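Local coordinates for protein oxidized polyvinyl alcohol hydrolase (PDB 3WWC) that hydrolyses oxidized polyvinyl alcohol and beta-diketones such as 4,6-nonanedione, splitting the carbon chain between the two ketones in the second step of polyvinyl alcohol degradation, at residues K34-N38 / A49-P54; N127-E131 / P148-F153; A168-F172 / L321-G327; L187-N192 / V244-V249; R276-Q280 / P348-Y353. The protein carries 1 engineered substitution. All blocks are in the same frame, centred on the assembly; numbering follows the deposited sequence.

In the fold
The five contacts tie together an alpha/beta hydrolase fold. Contacts 1 and 3 are partly buried, and contacts 1, 3 and 4 all reach the same mixed sheet. Contact 1 is a hairpin at its edge and relies on backbone ladder bonds, while contact 3 uses arginines on main-chain carbonyls where the last long helix ends. Contacts 2, 4 and 5 are buried. Contact 4 is mostly aliphatic and touches contact 3, whose Lys326 binds the carbonyls of Ser191 and Pro246. Contact 2, nearest the bound butanoate, sets a carboxylate among aromatic rings and also meets contact 1 through Phe152. Contact 5, across the molecule, lays the C-terminal tail against a helix with amide, guanidinium and water bonds.

Contact 1: K34-N38 / A49-P54; sequences KEGLN and AFIVYP
Asn38 lies flat over one face of the Phe50 ring: its CB stands 3.7 Å from the centroid of the Phe50 ring, and the amide plane is only 6° from the ring plane, with Asn38 CG 3.6 Å from Phe50 CE2. Phe50 gets under the amide because its CG takes the crowded position between backbone N and carbonyl carbon (chi1 57°), which lifts the ring toward the neighbouring strand. The amide is held flat by Lys34, whose backbone is bonded at both ends of it. Lys34 N-H donates to Asn38 OD1 on a lone pair in the carbonyl plane, and Asn38 ND2 donates to Lys34 O at 2.9 Å. The lysine then curls back so that its NZ reaches two carbonyls of its own turn, those of Glu35 and Leu37.

Beneath this, the two strands run antiparallel. Gly36 and Val52 exchange one pair of N-H...O bonds, Asn38 and Phe50 a second, with Asn38 N to Phe50 O the shortest at 2.7 Å. Gly36 sits at backbone angles where a CB would press on the carbonyl of Glu35. On the other face of the hairpin Leu37 CD1 meets Ile51 CG1 at 3.7 Å, and at the open end the Glu35 side chain crosses Pro54 at about a right angle, Glu35 CG 3.8 Å from Pro54 CD.

Strand 46-53 is bonded on its far edge to strand 96-100 and Val101 just beyond it. Helix 148-160 packs on the Phe50 and Val52 face through Phe152, Met156 and Val160, while Ile51 rests on Leu79 of helix 75-80.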
# COMPACT_ATOMS: atom_id res chain seq x y z
N LYS A 34 -3.99 -9.99 -21.06
CA LYS A 34 -5.38 -9.96 -21.42
C LYS A 34 -6.22 -9.19 -20.42
O LYS A 34 -5.77 -8.91 -19.31
CB LYS A 34 -5.92 -11.40 -21.53
CG LYS A 34 -5.72 -12.22 -20.28
CD LYS A 34 -6.34 -13.66 -20.34
CE LYS A 34 -7.90 -13.66 -20.23
NZ LYS A 34 -8.43 -13.23 -18.91
N GLU A 35 -7.44 -8.86 -20.84
CA GLU A 35 -8.37 -8.21 -19.93
C GLU A 35 -8.77 -9.33 -19.01
O GLU A 35 -8.86 -10.50 -19.42
CB GLU A 35 -9.60 -7.71 -20.69
CG GLU A 35 -10.71 -7.28 -19.79
CD GLU A 35 -11.86 -6.61 -20.55
OE1 GLU A 35 -11.83 -6.59 -21.80
OE2 GLU A 35 -12.80 -6.12 -19.89
N GLY A 36 -9.01 -9.01 -17.75
CA GLY A 36 -9.42 -10.02 -16.80
C GLY A 36 -8.25 -10.71 -16.11
O GLY A 36 -7.20 -10.10 -15.91
N LEU A 37 -8.41 -11.98 -15.79
CA LEU A 37 -7.39 -12.72 -15.08
C LEU A 37 -6.20 -13.15 -15.93
O LEU A 37 -6.42 -13.74 -17.02
CB LEU A 37 -8.00 -13.97 -14.44
CG LEU A 37 -7.02 -14.81 -13.63
CD1 LEU A 37 -6.52 -14.08 -12.39
CD2 LEU A 37 -7.79 -16.07 -13.17
N ASN A 38 -4.98 -12.82 -15.49
CA ASN A 38 -3.72 -13.22 -16.17
C ASN A 38 -3.01 -14.14 -15.22
O ASN A 38 -2.86 -13.81 -14.05
CB ASN A 38 -2.86 -11.96 -16.38
CG ASN A 38 -3.44 -11.06 -17.45
OD1 ASN A 38 -3.01 -11.12 -18.60
ND2 ASN A 38 -4.45 -10.25 -17.11
N ALA A 49 -0.13 -14.04 -10.69
CA ALA A 49 -1.35 -13.73 -11.38
C ALA A 49 -1.80 -12.33 -11.02
O ALA A 49 -1.43 -11.80 -9.95
CB ALA A 49 -2.48 -14.72 -11.01
N PHE A 50 -2.61 -11.76 -11.89
CA PHE A 50 -3.15 -10.43 -11.65
C PHE A 50 -4.34 -10.22 -12.55
O PHE A 50 -4.52 -10.95 -13.55
CB PHE A 50 -2.09 -9.34 -11.90
CG PHE A 50 -1.47 -9.35 -13.30
CD1 PHE A 50 -0.34 -10.13 -13.55
CD2 PHE A 50 -2.03 -8.60 -14.34
CE1 PHE A 50 0.25 -10.16 -14.85
CE2 PHE A 50 -1.46 -8.62 -15.63
CZ PHE A 50 -0.32 -9.39 -15.88
N ILE A 51 -5.19 -9.26 -12.21
CA ILE A 51 -6.43 -9.03 -12.95
C ILE A 51 -6.42 -7.62 -13.50
O ILE A 51 -6.12 -6.65 -12.78
CB ILE A 51 -7.64 -9.24 -12.03
CG1 ILE A 51 -7.63 -10.68 -11.49
CG2 ILE A 51 -8.96 -9.02 -12.78
CD1 ILE A 51 -8.70 -10.97 -10.38
N VAL A 52 -6.84 -7.48 -14.75
CA VAL A 52 -6.85 -6.18 -15.38
C VAL A 52 -8.26 -5.74 -15.74
O VAL A 52 -9.02 -6.48 -16.40
CB VAL A 52 -6.03 -6.18 -16.71
CG1 VAL A 52 -6.14 -4.79 -17.44
CG2 VAL A 52 -4.58 -6.55 -16.46
N TYR A 53 -8.63 -4.53 -15.31
CA TYR A 53 -9.91 -3.93 -15.73
C TYR A 53 -9.49 -2.64 -16.48
O TYR A 53 -9.13 -1.62 -15.85
CB TYR A 53 -10.80 -3.58 -14.51
CG TYR A 53 -11.45 -4.73 -13.75
CD1 TYR A 53 -10.75 -5.48 -12.80
CD2 TYR A 53 -12.80 -5.06 -13.97
CE1 TYR A 53 -11.39 -6.53 -12.11
CE2 TYR A 53 -13.42 -6.09 -13.28
CZ TYR A 53 -12.71 -6.82 -12.35
OH TYR A 53 -13.35 -7.84 -11.65
N PRO A 54 -9.56 -2.63 -17.82
CA PRO A 54 -9.16 -1.42 -18.57
C PRO A 54 -10.08 -0.24 -18.31
O PRO A 54 -11.29 -0.37 -18.11
CB PRO A 54 -9.19 -1.86 -20.04
CG PRO A 54 -9.17 -3.37 -19.98
CD PRO A 54 -9.90 -3.75 -18.72

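Contact 2: N127-E131 / P148-F153; sequences NPWFE and PDSSFF
Beside the butanoate pocket the loop 127-131 is pinned to the first turn of helix 148-160 by Asp149, whose OD2 takes the N-H of Phe130 at 2.9 Å. The bond is nearly straight, and it reaches OD2 on its anti side, 26° out of the carboxylate plane. A water lies 2.7 Å from this same Asp149 OD2 and close to Pro128 O as well, while Asp149 OD1 is salt-bridged to Arg48, so the carboxylate is gripped from several directions. That pairing, together with the nearby helix start, would probably favour the charged form.

Asp149 OD2 also meets the edge of the Trp129 indole, near its plane, 3.4 Å from Trp129 CE3. Farther round that rim, Trp129 CZ3 meets Phe153 CZ at 3.8 Å, the two ring planes 75° apart. Trp129 NE1 donates to Thr69 O. Phe130, the centre of an inverse gamma turn, swings its ring toward the helix with CG anti to the carbonyl carbon (chi1 -60°), and one face receives Pro148 CG, 4.0 Å from the centroid of the Phe130 ring. A second water joins the two segments by donating to Phe130 O and accepting from Ser150 N in the first helical turn.

The Trp129 side chain lies about 7 Å from the bound butanoate, and Glu131 bonds Ser178 and Tyr205, both of the butanoate pockets. A loop leaving the carboxyl end of a sheet strand and lining the active site is a feature of alpha/beta hydrolases.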
# COMPACT_ATOMS: atom_id res chain seq x y z
N ASN A 127 2.78 -13.22 5.89
CA ASN A 127 2.63 -13.96 4.63
C ASN A 127 1.82 -13.41 3.45
O ASN A 127 2.07 -13.81 2.33
CB ASN A 127 2.09 -15.37 4.96
CG ASN A 127 2.58 -16.43 4.01
OD1 ASN A 127 3.71 -16.41 3.56
ND2 ASN A 127 1.71 -17.39 3.72
N PRO A 128 0.83 -12.51 3.66
CA PRO A 128 0.06 -12.04 2.50
C PRO A 128 0.87 -11.39 1.38
O PRO A 128 0.60 -11.62 0.18
CB PRO A 128 -0.93 -11.03 3.10
CG PRO A 128 -1.23 -11.64 4.51
CD PRO A 128 0.21 -12.09 4.94
N TRP A 129 1.85 -10.56 1.76
CA TRP A 129 2.69 -9.87 0.79
C TRP A 129 4.09 -9.85 1.37
O TRP A 129 4.28 -9.97 2.57
CB TRP A 129 2.26 -8.39 0.60
CG TRP A 129 0.79 -8.18 0.18
CD1 TRP A 129 -0.26 -7.80 1.00
CD2 TRP A 129 0.24 -8.34 -1.13
NE1 TRP A 129 -1.42 -7.73 0.27
CE2 TRP A 129 -1.15 -8.05 -1.04
CE3 TRP A 129 0.78 -8.71 -2.37
CZ2 TRP A 129 -2.00 -8.11 -2.16
CZ3 TRP A 129 -0.04 -8.77 -3.48
CH2 TRP A 129 -1.44 -8.47 -3.37
N PHE A 130 5.09 -9.65 0.50
CA PHE A 130 6.47 -9.53 0.96
C PHE A 130 6.61 -8.04 1.31
O PHE A 130 7.16 -7.23 0.55
CB PHE A 130 7.40 -9.97 -0.19
CG PHE A 130 7.16 -11.42 -0.64
CD1 PHE A 130 7.38 -12.46 0.25
CD2 PHE A 130 6.69 -11.73 -1.93
CE1 PHE A 130 7.10 -13.79 -0.15
CE2 PHE A 130 6.43 -13.02 -2.32
CZ PHE A 130 6.63 -14.07 -1.42
N GLU A 131 6.12 -7.71 2.49
CA GLU A 131 5.98 -6.33 2.91
C GLU A 131 6.77 -5.85 4.10
O GLU A 131 6.66 -4.67 4.45
CB GLU A 131 4.46 -5.98 3.08
CG GLU A 131 3.46 -7.01 3.75
CD GLU A 131 3.42 -7.01 5.27
OE1 GLU A 131 4.49 -7.05 5.93
OE2 GLU A 131 2.29 -7.02 5.84
N PRO A 148 10.32 -9.78 -3.73
CA PRO A 148 9.64 -10.14 -4.97
C PRO A 148 8.27 -9.58 -5.27
O PRO A 148 7.86 -9.66 -6.40
CB PRO A 148 9.67 -11.68 -4.97
CG PRO A 148 9.90 -12.07 -3.54
CD PRO A 148 10.52 -10.91 -2.80
N ASP A 149 7.57 -9.01 -4.28
CA ASP A 149 6.31 -8.42 -4.64
C ASP A 149 6.56 -7.02 -5.23
O ASP A 149 5.95 -6.69 -6.26
CB ASP A 149 5.38 -8.29 -3.40
CG ASP A 149 4.45 -9.48 -3.27
OD1 ASP A 149 4.15 -10.13 -4.29
OD2 ASP A 149 3.97 -9.76 -2.15
N SER A 150 7.41 -6.22 -4.58
CA SER A 150 7.69 -4.88 -5.10
C SER A 150 8.17 -4.97 -6.54
O SER A 150 7.73 -4.18 -7.40
CB SER A 150 8.70 -4.19 -4.17
OG SER A 150 9.06 -2.89 -4.66
N SER A 151 9.09 -5.89 -6.83
CA SER A 151 9.57 -6.00 -8.22
C SER A 151 8.53 -6.59 -9.17
O SER A 151 8.44 -6.18 -10.33
CB SER A 151 10.88 -6.81 -8.28
OG SER A 151 10.71 -8.11 -7.73
N PHE A 152 7.70 -7.51 -8.69
CA PHE A 152 6.68 -8.08 -9.54
C PHE A 152 5.73 -7.00 -9.97
O PHE A 152 5.34 -6.94 -11.12
CB PHE A 152 5.91 -9.14 -8.73
CG PHE A 152 4.55 -9.48 -9.26
CD1 PHE A 152 4.31 -9.74 -10.61
CD2 PHE A 152 3.47 -9.56 -8.37
CE1 PHE A 152 3.02 -10.06 -11.06
CE2 PHE A 152 2.18 -9.89 -8.83
CZ PHE A 152 1.96 -10.15 -10.18
N PHE A 153 5.35 -6.10 -9.07
CA PHE A 153 4.33 -5.09 -9.46
C PHE A 153 4.85 -4.19 -10.56
O PHE A 153 4.08 -3.79 -11.41
CB PHE A 153 3.94 -4.21 -8.25
CG PHE A 153 3.41 -4.96 -7.06
CD1 PHE A 153 2.81 -6.21 -7.16
CD2 PHE A 153 3.55 -4.37 -5.82
CE1 PHE A 153 2.37 -6.88 -6.00
CE2 PHE A 153 3.12 -5.00 -4.65
CZ PHE A 153 2.52 -6.27 -4.74
O HOH W 1 2.27 -11.87 -1.99
O HOH W 2 8.37 -7.15 -1.96

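Contact 3: A168-F172 / L321-G327; sequences ARRLF and LASHPKG
At the corner where the chain turns before strand 170-172, Arg169 O accepts the backbone N-H of Lys326 at 2.9 Å, the bond nearly linear (171°) and on a lone pair in the carbonyl plane. The Arg169 side chain returns the favour. Its chain is bent at chi3 (68°), which brings the guanidinium side-on to Lys326 O, so that NE and NH2 both donate to this one oxygen, Arg169 NE at 2.9 Å. The oxygen lies in the guanidinium plane, but NH2 approaches it from well above the carbonyl plane.

Pro325 sits between two guanidinium groups. Its CB stands over the centre of one face of the Arg170 group, 3.6 Å from Arg170 CZ, and likewise over a face of the Arg169 group. Arg170 is extended from CG to NE and runs alongside the proline, and Arg170 NE donates to Ala322 O at 2.9 Å on a lone pair. A water bridges Arg170 NH2 and that same oxygen, and Asp167 forms a salt bridge with Arg170 NH1.

In the alpha/beta hydrolase fold, strand 170-176 is probably the central strand that runs into the nucleophile elbow, where Ala177, engineered here, stands at the nucleophile position; helix 310-322 packs against the sheet. Phe172, from the start of that strand, puts its ring under Leu321: Leu321 CB is 3.7 Å from the centroid of the Phe172 ring, close to the ring normal, while Phe172 CZ reaches Leu321 O at 3.2 Å. Ile248 of the nearby strand touches both. Lys326 sends its NZ away from Arg169, to the carbonyls of Pro246, Ser191 and Trp194.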
# COMPACT_ATOMS: atom_id res chain seq x y z
N ALA A 168 2.41 7.02 -17.68
CA ALA A 168 3.59 6.75 -16.87
C ALA A 168 3.84 7.74 -15.74
O ALA A 168 4.69 7.48 -14.88
CB ALA A 168 4.85 6.65 -17.79
N ARG A 169 3.09 8.84 -15.74
CA ARG A 169 3.18 9.84 -14.67
C ARG A 169 2.05 9.65 -13.65
O ARG A 169 1.96 10.42 -12.68
CB ARG A 169 3.06 11.28 -15.19
CG ARG A 169 4.24 11.65 -16.13
CD ARG A 169 4.12 13.16 -16.50
NE ARG A 169 4.35 14.01 -15.33
CZ ARG A 169 3.89 15.26 -15.16
NH1 ARG A 169 3.14 15.86 -16.10
NH2 ARG A 169 4.22 15.96 -14.07
N ARG A 170 1.21 8.62 -13.84
CA ARG A 170 0.07 8.45 -12.94
C ARG A 170 -0.10 6.97 -12.63
O ARG A 170 -1.19 6.41 -12.78
CB ARG A 170 -1.20 9.04 -13.56
CG ARG A 170 -1.17 10.59 -13.57
CD ARG A 170 -2.52 11.13 -13.99
NE ARG A 170 -2.60 12.58 -13.93
CZ ARG A 170 -2.15 13.40 -14.86
NH1 ARG A 170 -1.55 12.93 -15.97
NH2 ARG A 170 -2.35 14.73 -14.71
N LEU A 171 0.98 6.36 -12.18
CA LEU A 171 0.93 4.94 -11.77
C LEU A 171 0.81 4.93 -10.24
O LEU A 171 1.77 5.29 -9.54
CB LEU A 171 2.21 4.19 -12.19
CG LEU A 171 2.51 4.31 -13.70
CD1 LEU A 171 3.84 3.61 -13.96
CD2 LEU A 171 1.39 3.74 -14.57
N PHE A 172 -0.35 4.50 -9.73
CA PHE A 172 -0.62 4.52 -8.28
C PHE A 172 -0.94 3.15 -7.72
O PHE A 172 -1.63 2.36 -8.38
CB PHE A 172 -1.85 5.40 -8.03
CG PHE A 172 -1.65 6.85 -8.49
CD1 PHE A 172 -0.74 7.64 -7.85
CD2 PHE A 172 -2.36 7.35 -9.55
CE1 PHE A 172 -0.53 8.97 -8.28
CE2 PHE A 172 -2.17 8.68 -10.00
CZ PHE A 172 -1.26 9.48 -9.37
N LEU A 321 -4.93 11.76 -5.92
CA LEU A 321 -3.58 11.34 -6.31
C LEU A 321 -3.29 11.75 -7.79
O LEU A 321 -2.21 12.28 -8.09
CB LEU A 321 -3.43 9.79 -6.20
CG LEU A 321 -3.66 9.20 -4.81
CD1 LEU A 321 -3.43 7.69 -4.94
CD2 LEU A 321 -2.69 9.77 -3.79
N ALA A 322 -4.26 11.54 -8.68
CA ALA A 322 -4.06 11.87 -10.11
C ALA A 322 -3.89 13.37 -10.36
O ALA A 322 -3.35 13.77 -11.39
CB ALA A 322 -5.27 11.31 -10.94
N SER A 323 -4.29 14.18 -9.40
CA SER A 323 -4.08 15.64 -9.54
C SER A 323 -2.63 16.03 -9.34
O SER A 323 -2.25 17.21 -9.51
CB SER A 323 -4.96 16.40 -8.53
OG SER A 323 -4.47 16.37 -7.20
N HIS A 324 -1.80 15.09 -8.94
CA HIS A 324 -0.39 15.37 -8.72
C HIS A 324 0.41 14.35 -9.51
O HIS A 324 1.00 13.43 -8.94
CB HIS A 324 -0.08 15.25 -7.23
CG HIS A 324 1.21 15.90 -6.86
ND1 HIS A 324 1.34 17.28 -6.87
CD2 HIS A 324 2.43 15.40 -6.55
CE1 HIS A 324 2.60 17.59 -6.59
NE2 HIS A 324 3.28 16.48 -6.39
N PRO A 325 0.48 14.52 -10.84
CA PRO A 325 1.23 13.58 -11.67
C PRO A 325 2.73 13.66 -11.30
O PRO A 325 3.23 14.70 -10.85
CB PRO A 325 0.91 14.02 -13.11
CG PRO A 325 0.62 15.51 -12.96
CD PRO A 325 -0.15 15.59 -11.64
N LYS A 326 3.44 12.56 -11.49
CA LYS A 326 4.81 12.44 -11.08
C LYS A 326 5.69 13.58 -11.58
O LYS A 326 5.72 13.85 -12.78
CB LYS A 326 5.37 11.11 -11.53
CG LYS A 326 6.65 10.77 -10.76
CD LYS A 326 7.14 9.41 -11.09
CE LYS A 326 8.32 9.00 -10.25
NZ LYS A 326 8.04 8.88 -8.76
N GLY A 327 6.33 14.24 -10.64
CA GLY A 327 7.25 15.35 -10.99
C GLY A 327 6.62 16.70 -10.86
O GLY A 327 7.29 17.71 -11.10
O HOH W 3 -4.71 15.80 -13.57

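Contact 4: L187-N192 / V244-V249; sequences LLFRSN and VGPLIV
Ser191 turns its OG between the backbone N and the carbonyl carbon (chi1 67°), which aims it straight at the N-H of Gly245: Gly245 N to Ser191 OG is 2.8 Å, and the bond is close to linear at 163°. Val244 CB also leans on this hydroxyl, 3.5 Å from Ser191 OG. The chains are so close here that a CB on Gly245 would run into Ser191 O and Asn192 OD1; instead Gly245 CA makes a CA-H...O contact with Ser191 O at 3.4 Å.

Deeper in, Leu187 holds its CG anti to the carbonyl carbon (chi1 -67°), which turns the branch toward the strand. There Leu187 CD1 meets Val249 CG2 tip to tip at 3.9 Å, while Leu187 CD2 lies 4.1 Å from Leu247 CD2. Leu247 CD1 in turn rests on Ser191 CB. With an alanine in place of Ser191, the amide of Gly245 would probably lose its acceptor and the loop before strand 247-253 its one hydrogen bond to the segment 187-192.

Phe286 of helix 275-288 touches both Leu187 and Val249. This is the helix after the probable nucleophile elbow, 178-189, packed against strand 247-253 in the parallel part of an alpha/beta hydrolase sheet.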
# COMPACT_ATOMS: atom_id res chain seq x y z
N LEU A 187 6.48 2.07 -2.08
CA LEU A 187 6.80 3.50 -2.25
C LEU A 187 8.22 3.81 -1.79
O LEU A 187 8.88 4.67 -2.37
CB LEU A 187 5.80 4.37 -1.46
CG LEU A 187 4.38 4.30 -1.99
CD1 LEU A 187 3.48 4.96 -0.95
CD2 LEU A 187 4.28 4.99 -3.37
N LEU A 188 8.71 3.07 -0.79
CA LEU A 188 10.04 3.37 -0.27
C LEU A 188 11.12 2.80 -1.14
O LEU A 188 12.22 3.38 -1.22
CB LEU A 188 10.19 2.79 1.17
CG LEU A 188 9.30 3.52 2.18
CD1 LEU A 188 9.21 2.69 3.47
CD2 LEU A 188 9.89 4.94 2.45
N PHE A 189 10.83 1.69 -1.82
CA PHE A 189 11.82 1.05 -2.69
C PHE A 189 11.69 1.38 -4.15
O PHE A 189 12.67 1.21 -4.90
CB PHE A 189 11.79 -0.49 -2.58
CG PHE A 189 12.52 -1.05 -1.36
CD1 PHE A 189 13.87 -1.35 -1.41
CD2 PHE A 189 11.80 -1.36 -0.23
CE1 PHE A 189 14.49 -1.97 -0.33
CE2 PHE A 189 12.43 -1.99 0.88
CZ PHE A 189 13.78 -2.30 0.81
N ARG A 190 10.51 1.83 -4.60
CA ARG A 190 10.32 2.11 -6.03
C ARG A 190 9.75 3.52 -6.24
O ARG A 190 8.86 3.75 -7.05
CB ARG A 190 9.39 1.03 -6.61
CG ARG A 190 10.13 -0.29 -6.82
CD ARG A 190 11.05 -0.21 -8.05
NE ARG A 190 11.57 -1.54 -8.27
CZ ARG A 190 12.05 -2.00 -9.43
NH1 ARG A 190 12.11 -1.21 -10.50
NH2 ARG A 190 12.43 -3.26 -9.54
N SER A 191 10.32 4.48 -5.52
CA SER A 191 9.86 5.85 -5.63
C SER A 191 10.22 6.53 -6.93
O SER A 191 9.81 7.67 -7.13
CB SER A 191 10.36 6.70 -4.46
OG SER A 191 11.78 6.85 -4.51
N ASN A 192 10.96 5.86 -7.81
CA ASN A 192 11.22 6.46 -9.11
C ASN A 192 10.35 5.80 -10.16
O ASN A 192 10.48 6.08 -11.35
CB ASN A 192 12.71 6.35 -9.46
CG ASN A 192 13.57 7.16 -8.48
OD1 ASN A 192 13.34 8.36 -8.31
ND2 ASN A 192 14.52 6.51 -7.83
N VAL A 244 13.61 10.39 -1.50
CA VAL A 244 12.84 9.55 -2.41
C VAL A 244 12.43 10.37 -3.60
O VAL A 244 12.48 11.61 -3.60
CB VAL A 244 11.54 8.90 -1.73
CG1 VAL A 244 11.97 8.02 -0.59
CG2 VAL A 244 10.53 9.94 -1.29
N GLY A 245 12.08 9.66 -4.67
CA GLY A 245 11.59 10.25 -5.90
C GLY A 245 10.27 11.00 -5.65
O GLY A 245 9.63 10.86 -4.58
N PRO A 246 9.78 11.75 -6.63
CA PRO A 246 8.56 12.54 -6.50
C PRO A 246 7.30 11.69 -6.37
O PRO A 246 7.03 10.85 -7.24
CB PRO A 246 8.54 13.36 -7.78
CG PRO A 246 9.89 13.31 -8.27
CD PRO A 246 10.44 12.00 -7.92
N LEU A 247 6.52 11.95 -5.32
CA LEU A 247 5.32 11.18 -5.04
C LEU A 247 4.23 12.02 -4.43
O LEU A 247 4.48 13.11 -3.92
CB LEU A 247 5.61 10.11 -3.95
CG LEU A 247 6.68 9.05 -4.24
CD1 LEU A 247 7.00 8.31 -2.91
CD2 LEU A 247 6.21 8.07 -5.31
N ILE A 248 3.02 11.47 -4.47
CA ILE A 248 1.95 11.95 -3.63
C ILE A 248 1.50 10.71 -2.84
O ILE A 248 1.26 9.64 -3.41
CB ILE A 248 0.79 12.62 -4.36
CG1 ILE A 248 -0.32 12.90 -3.34
CG2 ILE A 248 0.28 11.78 -5.56
CD1 ILE A 248 -1.39 13.89 -3.86
N VAL A 249 1.49 10.81 -1.52
CA VAL A 249 1.11 9.68 -0.68
C VAL A 249 -0.03 10.09 0.21
O VAL A 249 0.03 11.14 0.89
CB VAL A 249 2.29 9.22 0.20
CG1 VAL A 249 1.89 8.01 1.05
CG2 VAL A 249 3.50 8.88 -0.71

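Contact 5: R276-Q280 / P348-Y353; sequences RPSTQ and PFTGLY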
# COMPACT_ATOMS: atom_id res chain seq x y z
N ARG A 276 -2.38 3.35 14.67
CA ARG A 276 -2.16 4.76 14.99
C ARG A 276 -0.63 5.07 14.86
O ARG A 276 -0.23 5.99 14.15
CB ARG A 276 -2.69 5.03 16.43
CG ARG A 276 -2.41 6.49 16.89
CD ARG A 276 -2.54 6.61 18.44
NE ARG A 276 -3.83 6.12 18.88
CZ ARG A 276 -4.91 6.87 19.02
NH1 ARG A 276 -4.86 8.18 18.80
NH2 ARG A 276 -6.07 6.30 19.30
N PRO A 277 0.25 4.30 15.56
CA PRO A 277 1.66 4.64 15.38
C PRO A 277 2.22 4.46 13.96
O PRO A 277 3.12 5.19 13.56
CB PRO A 277 2.39 3.75 16.39
CG PRO A 277 1.47 2.61 16.61
CD PRO A 277 0.08 3.27 16.59
N SER A 278 1.70 3.47 13.23
CA SER A 278 2.23 3.22 11.90
C SER A 278 1.76 4.24 10.88
O SER A 278 2.56 4.61 10.01
CB SER A 278 1.92 1.81 11.45
OG SER A 278 0.54 1.60 11.43
N THR A 279 0.51 4.71 10.96
CA THR A 279 0.10 5.76 10.05
C THR A 279 0.84 7.06 10.44
O THR A 279 1.24 7.85 9.61
CB THR A 279 -1.42 5.94 10.03
OG1 THR A 279 -1.90 6.25 11.37
CG2 THR A 279 -2.10 4.69 9.46
N GLN A 280 1.01 7.31 11.73
CA GLN A 280 1.74 8.51 12.15
C GLN A 280 3.16 8.43 11.60
O GLN A 280 3.65 9.39 11.02
CB GLN A 280 1.84 8.60 13.69
CG GLN A 280 2.55 9.83 14.16
CD GLN A 280 1.68 11.08 13.99
OE1 GLN A 280 0.60 11.18 14.58
NE2 GLN A 280 2.15 12.03 13.17
N PRO A 348 1.84 15.81 8.16
CA PRO A 348 1.78 14.62 9.03
C PRO A 348 0.48 14.57 9.81
O PRO A 348 -0.26 15.56 9.91
CB PRO A 348 2.99 14.78 9.97
CG PRO A 348 3.23 16.26 9.99
CD PRO A 348 2.77 16.84 8.66
N PHE A 349 0.13 13.41 10.36
CA PHE A 349 -1.03 13.39 11.22
C PHE A 349 -0.78 14.30 12.42
O PHE A 349 0.37 14.43 12.89
CB PHE A 349 -1.28 11.98 11.74
CG PHE A 349 -1.95 11.11 10.74
CD1 PHE A 349 -3.33 11.13 10.60
CD2 PHE A 349 -1.21 10.29 9.92
CE1 PHE A 349 -3.98 10.35 9.64
CE2 PHE A 349 -1.85 9.50 8.94
CZ PHE A 349 -3.22 9.53 8.80
N THR A 350 -1.85 14.94 12.89
CA THR A 350 -1.75 15.81 14.05
C THR A 350 -2.76 15.44 15.10
O THR A 350 -2.61 15.84 16.26
CB THR A 350 -2.01 17.32 13.72
OG1 THR A 350 -3.26 17.44 13.05
CG2 THR A 350 -0.95 17.85 12.80
N GLY A 351 -3.77 14.67 14.76
CA GLY A 351 -4.75 14.39 15.81
C GLY A 351 -4.62 13.07 16.52
O GLY A 351 -5.54 12.67 17.25
N LEU A 352 -3.48 12.39 16.36
CA LEU A 352 -3.29 11.05 16.93
C LEU A 352 -2.55 11.02 18.26
O LEU A 352 -2.77 10.10 19.09
CB LEU A 352 -2.58 10.16 15.91
CG LEU A 352 -3.46 9.60 14.79
CD1 LEU A 352 -4.25 10.68 14.08
CD2 LEU A 352 -2.50 8.96 13.82
N TYR A 353 -1.69 12.01 18.47
CA TYR A 353 -0.93 12.15 19.72
C TYR A 353 -0.95 13.61 20.16
O TYR A 353 -0.98 14.51 19.35
CB TYR A 353 0.54 11.73 19.52
CG TYR A 353 0.67 10.29 19.14
CD1 TYR A 353 0.72 9.29 20.10
CD2 TYR A 353 0.72 9.91 17.81
CE1 TYR A 353 0.82 7.91 19.72
CE2 TYR A 353 0.82 8.57 17.43
CZ TYR A 353 0.87 7.58 18.39
OH TYR A 353 0.95 6.27 17.99
O HOH W 4 -6.70 10.42 18.73
O HOH W 5 -0.66 13.27 15.92
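Arg276 leaves the helix toward Leu352 and Tyr353, CG anti to its N (chi1 176°). Its CB lies 4.1 Å from Tyr353 OH; Arg276 CG closes to 3.5 Å from Tyr353 OH and also meets Leu352 CB; Arg276 CD lies 3.5 Å from Tyr353 CZ. A bend at chi3 (-54°) then carries the guanidinium past the ring, its plane 77° from that of the phenol, and NH1 donates to Leu352 O at 2.9 Å on a lone pair in the carbonyl plane. A water links the same NH1 to Gly351 O, and NH2 forms a salt bridge with Glu256. A methionine here would probably leave Glu256 and Leu352 O without their donor and the tail held less firmly.

One turn on, Gln280 NE2 donates almost linearly to Phe349 O at 3.0 Å, while a second water joins Gln280 OE1 to Tyr353 N. Thr279 CB rests 3.7 Å from Phe349 CE2.

Phe349 N is bonded to Ser283 OG, of a residue probably in the charge relay system, which places the tail next to this residue. A segment following the last edge strand and packing on helix 275-288, which carries the probable charge-relay residue Ser283, is consistent with the alpha/beta hydrolase fold.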